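Local coordinates for protein PTS system fructose-specific EIIB component (Bacillus subtilis, PDB 1BLE) that takes a phosphoryl group from phospho-EIIA onto a histidine and passes it to fructose as the sugar is carried across the membrane, at residues 30-35 and 78-83. Numbering follows the deposited sequence.
Sequences RIIVVS and VTAMLL
R30 to V33 pair in register with A80 to L83 in a parallel beta ladder, the axes of the two short strand segments 4.6 Å apart and turned 27° from each other. M81 N donates to R30 O, and I32 N to M81 O at 3.0 Å. L83 N then reaches I32 O, and V34 N closes the run on L83 O with a nearly straight N-H...O angle of 170°. On one face of the sheet, L83 leans over the neighbouring strand. Its CD1 lies 3.8 Å from I31 CG2, and its CB meets V33 CG2. Helix 18-26 packs on this face, with L19 touching I31, M81 and L83. The strands are neighbours in the parallel part of a sheet of order 3-2-4-1-5-6-7, flanked by helices, in this type-4 EIIB domain. The side chain of L83 is about 9 Å from that of H15, the active-site histidine that takes up the phosphoryl group during transfer. On the other face, L82 sends CD2 between I32 and V34, 3.8 Å from I32 CB and equally far from V34 CG2. L82 CG stands beside its own backbone N (chi1 -54°), which turns the branch toward strand 30-34. M66 of helix 63-71 touches all three residues. At the start of the ladder, R30 crosses V78 at about a right angle, its CD and NE near V78 CG1, while R30 CG lies 3.9 Å from A80 CB. An alanine in place of R30 would remove this aliphatic arm and would probably leave V78 CG1 and A80 CB less covered.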
ATOM      1  N   ARG A  30      12.602   2.261  -8.675  1.00 67.83           N
ATOM      2  CA  ARG A  30      12.025   2.244  -7.334  1.00 67.01           C
ATOM      3  C   ARG A  30      12.573   3.208  -6.286  1.00 63.54           C
ATOM      4  O   ARG A  30      13.725   3.619  -6.362  1.00 62.18           O
ATOM      5  CB  ARG A  30      12.151   0.837  -6.783  1.00 69.17           C
ATOM      6  CG  ARG A  30      13.518   0.267  -6.965  1.00 69.59           C
ATOM      7  CD  ARG A  30      13.458  -1.241  -6.790  1.00 80.02           C
ATOM      8  NE  ARG A  30      12.779  -1.958  -7.884  1.00 80.66           N
ATOM      9  CZ  ARG A  30      12.194  -3.150  -7.735  1.00 82.14           C
ATOM     10  NH1 ARG A  30      12.189  -3.741  -6.533  1.00 80.82           N
ATOM     11  NH2 ARG A  30      11.686  -3.787  -8.791  1.00 81.62           N
ATOM     12  N   ILE A  31      11.729   3.527  -5.298  1.00 58.76           N
ATOM     13  CA  ILE A  31      12.062   4.394  -4.178  1.00 53.43           C
ATOM     14  C   ILE A  31      11.941   3.546  -2.929  1.00 51.25           C
ATOM     15  O   ILE A  31      10.903   2.962  -2.671  1.00 49.63           O
ATOM     16  CB  ILE A  31      11.067   5.534  -4.030  1.00 53.64           C
ATOM     17  CG1 ILE A  31      11.201   6.466  -5.189  1.00 55.75           C
ATOM     18  CG2 ILE A  31      11.356   6.373  -2.797  1.00 52.29           C
ATOM     19  CD1 ILE A  31      10.271   7.616  -5.033  1.00 64.17           C
ATOM     20  N   ILE A  32      12.987   3.487  -2.134  1.00 48.89           N
ATOM     21  CA  ILE A  32      12.897   2.699  -0.938  1.00 49.46           C
ATOM     22  C   ILE A  32      13.175   3.564   0.280  1.00 50.08           C
ATOM     23  O   ILE A  32      14.163   4.302   0.318  1.00 51.81           O
ATOM     24  CB  ILE A  32      13.891   1.541  -0.994  1.00 48.40           C
ATOM     25  CG1 ILE A  32      13.605   0.678  -2.211  1.00 50.68           C
ATOM     26  CG2 ILE A  32      13.801   0.712   0.254  1.00 44.16           C
ATOM     27  CD1 ILE A  32      14.795  -0.131  -2.642  1.00 55.90           C
ATOM     28  N   VAL A  33      12.272   3.518   1.252  1.00 50.45           N
ATOM     29  CA  VAL A  33      12.468   4.273   2.504  1.00 48.93           C
ATOM     30  C   VAL A  33      13.172   3.305   3.448  1.00 48.02           C
ATOM     31  O   VAL A  33      12.719   2.170   3.657  1.00 48.04           O
ATOM     32  CB  VAL A  33      11.117   4.774   3.109  1.00 45.60           C
ATOM     33  CG1 VAL A  33      11.306   5.282   4.512  1.00 44.96           C
ATOM     34  CG2 VAL A  33      10.602   5.897   2.290  1.00 42.42           C
ATOM     35  N   VAL A  34      14.338   3.709   3.928  1.00 46.77           N
ATOM     36  CA  VAL A  34      15.121   2.843   4.813  1.00 45.56           C
ATOM     37  C   VAL A  34      15.042   3.424   6.232  1.00 46.06           C
ATOM     38  O   VAL A  34      15.489   4.539   6.482  1.00 47.32           O
ATOM     39  CB  VAL A  34      16.603   2.751   4.306  1.00 43.40           C
ATOM     40  CG1 VAL A  34      17.381   1.739   5.070  1.00 43.16           C
ATOM     41  CG2 VAL A  34      16.645   2.404   2.821  1.00 40.52           C
ATOM     42  N   SER A  35      14.399   2.699   7.138  1.00 46.56           N
ATOM     43  CA  SER A  35      14.253   3.160   8.523  1.00 49.27           C
ATOM     44  C   SER A  35      13.666   2.047   9.329  1.00 51.35           C
ATOM     45  O   SER A  35      12.655   1.515   8.936  1.00 52.07           O
ATOM     46  CB  SER A  35      13.319   4.373   8.618  1.00 47.75           C
ATOM     47  OG  SER A  35      12.763   4.487   9.927  1.00 42.59           O
ATOM     48  N   VAL A  78      19.162  -3.239 -10.849  1.00 71.69           N
ATOM     49  CA  VAL A  78      18.028  -2.332 -10.576  1.00 65.76           C
ATOM     50  C   VAL A  78      18.537  -0.938 -10.188  1.00 65.30           C
ATOM     51  O   VAL A  78      19.570  -0.810  -9.507  1.00 64.89           O
ATOM     52  CB  VAL A  78      17.141  -2.833  -9.396  1.00 63.20           C
ATOM     53  CG1 VAL A  78      16.041  -1.844  -9.126  1.00 61.43           C
ATOM     54  CG2 VAL A  78      16.542  -4.180  -9.686  1.00 61.34           C
ATOM     55  N   THR A  79      17.799   0.092 -10.606  1.00 61.70           N
ATOM     56  CA  THR A  79      18.155   1.473 -10.333  1.00 61.39           C
ATOM     57  C   THR A  79      17.223   2.028  -9.272  1.00 60.28           C
ATOM     58  O   THR A  79      16.030   2.192  -9.522  1.00 62.87           O
ATOM     59  CB  THR A  79      18.070   2.289 -11.634  1.00 63.50           C
ATOM     60  OG1 THR A  79      19.302   2.133 -12.342  1.00 72.02           O
ATOM     61  CG2 THR A  79      17.820   3.773 -11.377  1.00 64.99           C
ATOM     62  N   ALA A  80      17.779   2.365  -8.111  1.00 56.40           N
ATOM     63  CA  ALA A  80      16.987   2.872  -6.995  1.00 53.13           C
ATOM     64  C   ALA A  80      17.456   4.155  -6.356  1.00 53.67           C
ATOM     65  O   ALA A  80      18.618   4.562  -6.470  1.00 53.05           O
ATOM     66  CB  ALA A  80      16.906   1.825  -5.930  1.00 55.51           C
ATOM     67  N   MET A  81      16.550   4.734  -5.580  1.00 53.27           N
ATOM     68  CA  MET A  81      16.779   5.974  -4.854  1.00 52.55           C
ATOM     69  C   MET A  81      16.294   5.705  -3.422  1.00 52.46           C
ATOM     70  O   MET A  81      15.170   5.235  -3.230  1.00 55.81           O
ATOM     71  CB  MET A  81      15.960   7.066  -5.527  1.00 55.52           C
ATOM     72  CG  MET A  81      16.116   8.402  -4.938  1.00 64.33           C
ATOM     73  SD  MET A  81      15.030   9.562  -5.706  1.00 73.93           S
ATOM     74  CE  MET A  81      14.890  10.683  -4.277  1.00 68.23           C
ATOM     75  N   LEU A  82      17.178   5.881  -2.433  1.00 52.40           N
ATOM     76  CA  LEU A  82      16.845   5.655  -1.002  1.00 49.82           C
ATOM     77  C   LEU A  82      16.453   6.952  -0.267  1.00 49.64           C
ATOM     78  O   LEU A  82      16.987   8.041  -0.552  1.00 50.96           O
ATOM     79  CB  LEU A  82      18.034   5.032  -0.277  1.00 46.67           C
ATOM     80  CG  LEU A  82      18.604   3.760  -0.904  1.00 45.24           C
ATOM     81  CD1 LEU A  82      19.833   3.300  -0.151  1.00 49.10           C
ATOM     82  CD2 LEU A  82      17.557   2.669  -0.865  1.00 48.49           C
ATOM     83  N   LEU A  83      15.510   6.828   0.659  1.00 45.37           N
ATOM     84  CA  LEU A  83      15.061   7.944   1.458  1.00 43.62           C
ATOM     85  C   LEU A  83      15.377   7.638   2.906  1.00 43.54           C
ATOM     86  O   LEU A  83      15.118   6.525   3.385  1.00 45.07           O
ATOM     87  CB  LEU A  83      13.569   8.132   1.280  1.00 48.62           C
ATOM     88  CG  LEU A  83      13.226   8.989   0.062  1.00 53.66           C
ATOM     89  CD1 LEU A  83      11.713   9.028  -0.132  1.00 54.00           C
ATOM     90  CD2 LEU A  83      13.800  10.391   0.268  1.00 52.03           C
TER